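Local coordinates for protein cadherin-5 (Gallus gallus, PDB 3PPE) that mediates calcium-dependent, mainly homophilic adhesion between endothelial cells through its extracellular cadherin domains and helps couple actin fibres to cell junctions, at residues N5-R10 with G22-S27; Y35-E40 with G53-F58. All blocks are in the same frame, centred on the assembly; numbering follows the deposited sequence. Where two conformers were deposited one is given.

Contact 1 (N5-R10 with G22-S27); sequences NRMHIR and GKLTSS
Met7 reaches from strand 6-10 onto the backbone of Gly22 and Lys23 and the side chain of Leu24, and does nearly all the touching from its own segment. Its CG lies anti to the carbonyl carbon (chi1 -61°), and beyond CG the chain runs straight, carrying sulfur and methyl in turn past 22-27. SD rests 3.7 Å from Gly22 CA. Glycine suits this place because a beta carbon there would point at strand 6-10 and run into the sulfur. One bond further out, Met7 CE meets the backbone carbonyl carbon Lys23 C at 3.7 Å and the branch methyl Leu24 CD2, also at 3.7 Å. The two apolar side chains cross at about a right angle, so Leu24 touches the end of the methionine, through CD2 and CG, instead of lying along it. A long, unbranched, flexible thioether fits such a seat, since it can follow a backbone that offers no side chain at Gly22. No hydrogen bond joins the two segments; the contact is apolar and modest in area.

The CB of Lys23 points away from strand 6-10. Lys23 NZ has its main partner in Asp52 O, with Leu24 O at 2.8 Å and Thr25 OG1 at 3.0 Å adding to the grip, holding the ammonium group just past the end of strand 19-23.

The contact joins an edge strand of one sheet to the other sheet in the beta sandwich of the first cadherin domain. Strand 6-10 pairs in parallel with strand 82-95 through backbone bonds from Met7 and Ile9, while strand 19-23 lies beside strand 54-57. Met7 also packs on Val21 and Ile55, and Trp4 of the second subunit packs on Leu24, placing the contact at the domain-swapped dimer interface.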
loop_
_atom_site.group_PDB
_atom_site.type_symbol
_atom_site.label_atom_id
_atom_site.label_comp_id
_atom_site.label_asym_id
_atom_site.label_seq_id
_atom_site.Cartn_x
_atom_site.Cartn_y
_atom_site.Cartn_z
ATOM N N ASN A 5 10.455 3.530 9.703
ATOM C CA ASN A 5 11.073 2.402 8.965
ATOM C C ASN A 5 10.250 1.117 9.023
ATOM O O ASN A 5 10.671 0.116 9.579
ATOM C CB ASN A 5 12.528 2.151 9.393
ATOM C CG ASN A 5 12.653 1.782 10.857
ATOM O OD1 ASN A 5 11.885 2.267 11.718
ATOM N ND2 ASN A 5 13.635 0.925 11.165
ATOM N N ARG A 6 9.066 1.191 8.438
ATOM C CA ARG A 6 8.062 0.165 8.494
ATOM C C ARG A 6 7.317 0.139 7.157
ATOM O O ARG A 6 7.111 1.181 6.531
ATOM C CB ARG A 6 7.016 0.504 9.557
ATOM C CG ARG A 6 7.480 0.464 10.993
ATOM C CD ARG A 6 7.561 -0.977 11.527
ATOM N NE ARG A 6 8.040 -1.029 12.907
ATOM C CZ ARG A 6 9.322 -0.936 13.284
ATOM N NH1 ARG A 6 10.295 -0.770 12.382
ATOM N NH2 ARG A 6 9.631 -1.012 14.589
ATOM N N MET A 7 6.901 -1.059 6.759
ATOM C CA MET A 7 5.944 -1.233 5.673
ATOM C C MET A 7 4.829 -2.091 6.256
ATOM O O MET A 7 5.040 -2.807 7.231
ATOM C CB MET A 7 6.586 -1.948 4.475
ATOM C CG MET A 7 7.777 -1.195 3.863
ATOM S SD MET A 7 8.327 -1.944 2.351
ATOM C CE MET A 7 9.754 -0.913 2.012
ATOM N N HIS A 8 3.640 -2.007 5.661
ATOM C CA HIS A 8 2.467 -2.734 6.156
ATOM C C HIS A 8 1.808 -3.355 4.977
ATOM O O HIS A 8 1.645 -2.731 3.938
ATOM C CB HIS A 8 1.458 -1.802 6.878
ATOM C CG HIS A 8 2.074 -1.033 7.987
ATOM N ND1 HIS A 8 2.769 0.144 7.771
ATOM C CD2 HIS A 8 2.187 -1.306 9.310
ATOM C CE1 HIS A 8 3.269 0.574 8.918
ATOM N NE2 HIS A 8 2.932 -0.289 9.867
ATOM N N ILE A 9 1.454 -4.608 5.163
ATOM C CA ILE A 9 0.683 -5.357 4.174
ATOM C C ILE A 9 -0.379 -6.196 4.893
ATOM O O ILE A 9 -0.115 -6.834 5.898
ATOM C CB ILE A 9 1.574 -6.234 3.251
ATOM C CG1 ILE A 9 0.703 -7.088 2.314
ATOM C CG2 ILE A 9 2.589 -7.077 4.062
ATOM C CD1 ILE A 9 1.432 -7.720 1.136
ATOM N N ARG A 10 -1.597 -6.144 4.371
ATOM C CA ARG A 10 -2.730 -6.867 4.921
ATOM C C ARG A 10 -2.563 -8.369 4.775
ATOM O O ARG A 10 -2.088 -8.845 3.746
ATOM C CB ARG A 10 -3.996 -6.375 4.200
ATOM C CG ARG A 10 -5.277 -6.501 5.021
ATOM C CD ARG A 10 -6.498 -5.885 4.311
ATOM N NE ARG A 10 -6.992 -6.683 3.177
ATOM C CZ ARG A 10 -6.908 -6.353 1.882
ATOM N NH1 ARG A 10 -6.321 -5.215 1.490
ATOM N NH2 ARG A 10 -7.411 -7.182 0.960
ATOM N N GLY A 22 5.212 -1.993 -0.214
ATOM C CA GLY A 22 5.652 -0.643 0.117
ATOM C C GLY A 22 6.833 -0.257 -0.754
ATOM O O GLY A 22 7.128 -0.947 -1.742
ATOM N N LYS A 23 7.524 0.825 -0.405
ATOM C CA LYS A 23 8.596 1.300 -1.279
ATOM C C LYS A 23 9.791 1.788 -0.511
ATOM O O LYS A 23 9.652 2.551 0.421
ATOM C CB LYS A 23 8.067 2.382 -2.252
ATOM C CG LYS A 23 9.065 2.806 -3.339
ATOM C CD LYS A 23 8.664 4.145 -3.959
ATOM C CE LYS A 23 9.809 4.760 -4.803
ATOM N NZ LYS A 23 11.186 5.011 -4.145
ATOM N N LEU A 24 10.972 1.340 -0.915
ATOM C CA LEU A 24 12.215 1.857 -0.370
ATOM C C LEU A 24 12.610 3.135 -1.073
ATOM O O LEU A 24 12.388 3.255 -2.268
ATOM C CB LEU A 24 13.340 0.829 -0.579
ATOM C CG LEU A 24 13.206 -0.509 0.172
ATOM C CD1 LEU A 24 14.316 -1.448 -0.351
ATOM C CD2 LEU A 24 13.345 -0.240 1.673
ATOM N N THR A 25 13.218 4.071 -0.342
ATOM C CA THR A 25 13.811 5.257 -0.978
ATOM C C THR A 25 15.173 5.605 -0.378
ATOM O O THR A 25 15.271 5.876 0.803
ATOM C CB THR A 25 12.886 6.499 -0.895
ATOM O OG1 THR A 25 11.592 6.191 -1.432
ATOM C CG2 THR A 25 13.486 7.690 -1.692
ATOM N N SER A 26 16.214 5.585 -1.210
ATOM C CA SER A 26 17.523 6.165 -0.878
ATOM C C SER A 26 17.682 7.427 -1.682
ATOM O O SER A 26 17.257 7.474 -2.822
ATOM C CB SER A 26 18.656 5.238 -1.296
ATOM O OG SER A 26 19.877 5.965 -1.438
ATOM N N SER A 27 18.294 8.445 -1.086
ATOM C CA SER A 27 18.541 9.709 -1.790
ATOM C C SER A 27 19.675 9.649 -2.802
ATOM O O SER A 27 19.797 10.736 -3.369
ATOM C CB SER A 27 18.759 10.815 -0.764
ATOM O OG SER A 27 20.037 10.683 -0.172
#

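Contact 2 (Y35-E40 with G53-F58); sequences YIIEGE and GDIYAF
The hydrophobic core of the first cadherin domain, between its two facing sheets, is bridged here by strand 33-39 of one sheet and, from the other, Gly53 and the strand 54-57 that follows it. Tyr35 lays one ring face over Gly53: the glycine CA sits 3.9 Å from the ring centroid, 26° off the normal, a CH-pi contact displaced toward the rim, where CD1 is closest to Gly53 CA at 3.5 Å. With CG beside the backbone N (chi1 -66°), the ring is carried across to the glycine. A beta carbon on Gly53 would crowd CE1, and its positive phi (102°) also suits a residue without one. Deeper in, the branch methyl Ile37 CG2 meets the far methyl Ile55 CD1 at 4.2 Å, a looser touch between two branched aliphatic chains. Tyr35 OH accepts a hydrogen bond from Ser26 N, and Trp2 of the second subunit packs on Tyr35, consistent with the domain-swapped dimer. Replacing Tyr35 with an alanine would probably leave Gly53 without its aromatic cover and Ser26 N without that acceptor. Two sheets packed face to face across an apolar core are typical of the Ig-like beta sandwich of cadherin domains.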
loop_
_atom_site.group_PDB
_atom_site.type_symbol
_atom_site.label_atom_id
_atom_site.label_comp_id
_atom_site.label_asym_id
_atom_site.label_seq_id
_atom_site.Cartn_x
_atom_site.Cartn_y
_atom_site.Cartn_z
ATOM N N TYR A 35 18.294 -1.362 -5.562
ATOM C CA TYR A 35 17.832 -1.717 -4.237
ATOM C C TYR A 35 17.926 -3.225 -4.065
ATOM O O TYR A 35 17.470 -3.982 -4.918
ATOM C CB TYR A 35 16.381 -1.249 -4.033
ATOM C CG TYR A 35 16.207 0.242 -4.026
ATOM C CD1 TYR A 35 15.827 0.926 -5.176
ATOM C CD2 TYR A 35 16.395 0.984 -2.856
ATOM C CE1 TYR A 35 15.647 2.315 -5.165
ATOM C CE2 TYR A 35 16.217 2.391 -2.843
ATOM C CZ TYR A 35 15.861 3.042 -3.990
ATOM O OH TYR A 35 15.679 4.420 -3.974
ATOM N N ILE A 36 18.569 -3.650 -2.975
ATOM C CA ILE A 36 18.781 -5.066 -2.652
ATOM C C ILE A 36 18.269 -5.261 -1.233
ATOM O O ILE A 36 18.439 -4.375 -0.380
ATOM C CB ILE A 36 20.280 -5.455 -2.706
ATOM C CG1 ILE A 36 20.900 -5.089 -4.068
ATOM C CG2 ILE A 36 20.475 -6.946 -2.477
ATOM C CD1 ILE A 36 20.219 -5.775 -5.293
ATOM N N ILE A 37 17.601 -6.383 -0.980
ATOM C CA ILE A 37 17.150 -6.701 0.384
ATOM C C ILE A 37 17.668 -8.038 0.886
ATOM O O ILE A 37 17.973 -8.912 0.094
ATOM C CB ILE A 37 15.576 -6.632 0.522
ATOM C CG1 ILE A 37 14.894 -7.572 -0.496
ATOM C CG2 ILE A 37 15.102 -5.212 0.313
ATOM C CD1 ILE A 37 13.298 -7.703 -0.324
ATOM N N GLU A 38 17.745 -8.180 2.222
ATOM C CA GLU A 38 18.097 -9.405 2.874
ATOM C C GLU A 38 17.192 -9.482 4.084
ATOM O O GLU A 38 16.524 -8.513 4.403
ATOM C CB GLU A 38 19.560 -9.372 3.345
ATOM C CG GLU A 38 19.796 -8.413 4.478
ATOM C CD GLU A 38 21.241 -8.411 5.017
ATOM O OE1 GLU A 38 21.637 -9.359 5.727
ATOM O OE2 GLU A 38 21.955 -7.428 4.762
ATOM N N GLY A 39 17.170 -10.635 4.744
ATOM C CA GLY A 39 16.483 -10.783 6.026
ATOM C C GLY A 39 15.332 -11.766 5.888
ATOM O O GLY A 39 15.341 -12.628 4.987
ATOM N N GLU A 40 14.319 -11.628 6.754
ATOM C CA GLU A 40 13.276 -12.664 6.886
ATOM C C GLU A 40 12.365 -12.748 5.662
ATOM O O GLU A 40 11.636 -11.803 5.363
ATOM C CB GLU A 40 12.437 -12.444 8.161
ATOM C CG GLU A 40 13.234 -12.615 9.455
ATOM C CD GLU A 40 12.309 -12.508 10.681
ATOM O OE1 GLU A 40 12.084 -13.545 11.349
ATOM O OE2 GLU A 40 11.767 -11.420 10.914
ATOM N N GLY A 53 12.296 0.788 -6.047
ATOM C CA GLY A 53 12.429 0.392 -4.657
ATOM C C GLY A 53 11.178 -0.273 -4.119
ATOM O O GLY A 53 11.069 -0.536 -2.922
ATOM N N ASP A 54 10.230 -0.545 -5.010
ATOM C CA ASP A 54 8.959 -1.187 -4.620
ATOM C C ASP A 54 9.175 -2.648 -4.253
ATOM O O ASP A 54 9.929 -3.362 -4.930
ATOM C CB ASP A 54 7.907 -1.103 -5.734
ATOM C CG ASP A 54 7.389 0.300 -5.953
ATOM O OD1 ASP A 54 7.840 0.888 -6.931
ATOM O OD2 ASP A 54 6.562 0.840 -5.169
ATOM N N ILE A 55 8.542 -3.054 -3.161
ATOM C CA ILE A 55 8.610 -4.414 -2.652
ATOM C C ILE A 55 7.228 -4.986 -2.801
ATOM O O ILE A 55 6.229 -4.302 -2.533
ATOM C CB ILE A 55 9.065 -4.456 -1.166
ATOM C CG1 ILE A 55 10.493 -3.904 -1.061
ATOM C CG2 ILE A 55 8.971 -5.904 -0.592
ATOM C CD1 ILE A 55 11.072 -3.992 0.347
ATOM N N TYR A 56 7.184 -6.205 -3.316
ATOM C CA TYR A 56 5.948 -6.953 -3.485
ATOM C C TYR A 56 6.026 -8.250 -2.722
ATOM O O TYR A 56 7.123 -8.769 -2.514
ATOM C CB TYR A 56 5.708 -7.244 -4.971
ATOM C CG TYR A 56 5.091 -6.089 -5.717
ATOM C CD1 TYR A 56 5.864 -5.027 -6.149
ATOM C CD2 TYR A 56 3.738 -6.081 -6.025
ATOM C CE1 TYR A 56 5.300 -3.960 -6.836
ATOM C CE2 TYR A 56 3.168 -5.027 -6.720
ATOM C CZ TYR A 56 3.941 -3.972 -7.105
ATOM O OH TYR A 56 3.360 -2.931 -7.811
ATOM N N ALA A 57 4.865 -8.761 -2.317
ATOM C CA ALA A 57 4.743 -10.066 -1.675
ATOM C C ALA A 57 4.239 -11.087 -2.690
ATOM O O ALA A 57 3.290 -10.819 -3.434
ATOM C CB ALA A 57 3.727 -9.990 -0.475
ATOM N N PHE A 58 4.837 -12.278 -2.653
ATOM C CA PHE A 58 4.584 -13.329 -3.655
ATOM C C PHE A 58 3.883 -14.562 -3.076
ATOM O O PHE A 58 3.754 -15.586 -3.742
ATOM C CB PHE A 58 5.881 -13.699 -4.394
ATOM C CG PHE A 58 6.285 -12.667 -5.395
ATOM C CD1 PHE A 58 6.840 -11.461 -4.981
ATOM C CD2 PHE A 58 6.065 -12.863 -6.752
ATOM C CE1 PHE A 58 7.182 -10.479 -5.905
ATOM C CE2 PHE A 58 6.420 -11.880 -7.674
ATOM C CZ PHE A 58 6.977 -10.691 -7.249
#

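Contacts 1 and 2 lie in the first cadherin domain, their centres 9 Å apart, and in series along the chain: both segments of contact 1 precede those of contact 2. Each spans the sandwich from a strand of the four-stranded sheet, 6-10 or 33-39, to the three-stranded sheet, where strands 19-23 and 54-57 are neighbours. These strands, and the residues beside them, tie the contacts through probable hydrogen bonds from Leu24 N to Gly53 O (2.7 Å) and Ile55 N to Gly22 O (2.9 Å). The two contacts thus join both outer strands of one sheet to the same partner sheet. Away from the calcium sites, both border the domain-swapped dimer interface, where Trp4 and Trp2 of the second subunit pack on Leu24 and Tyr35.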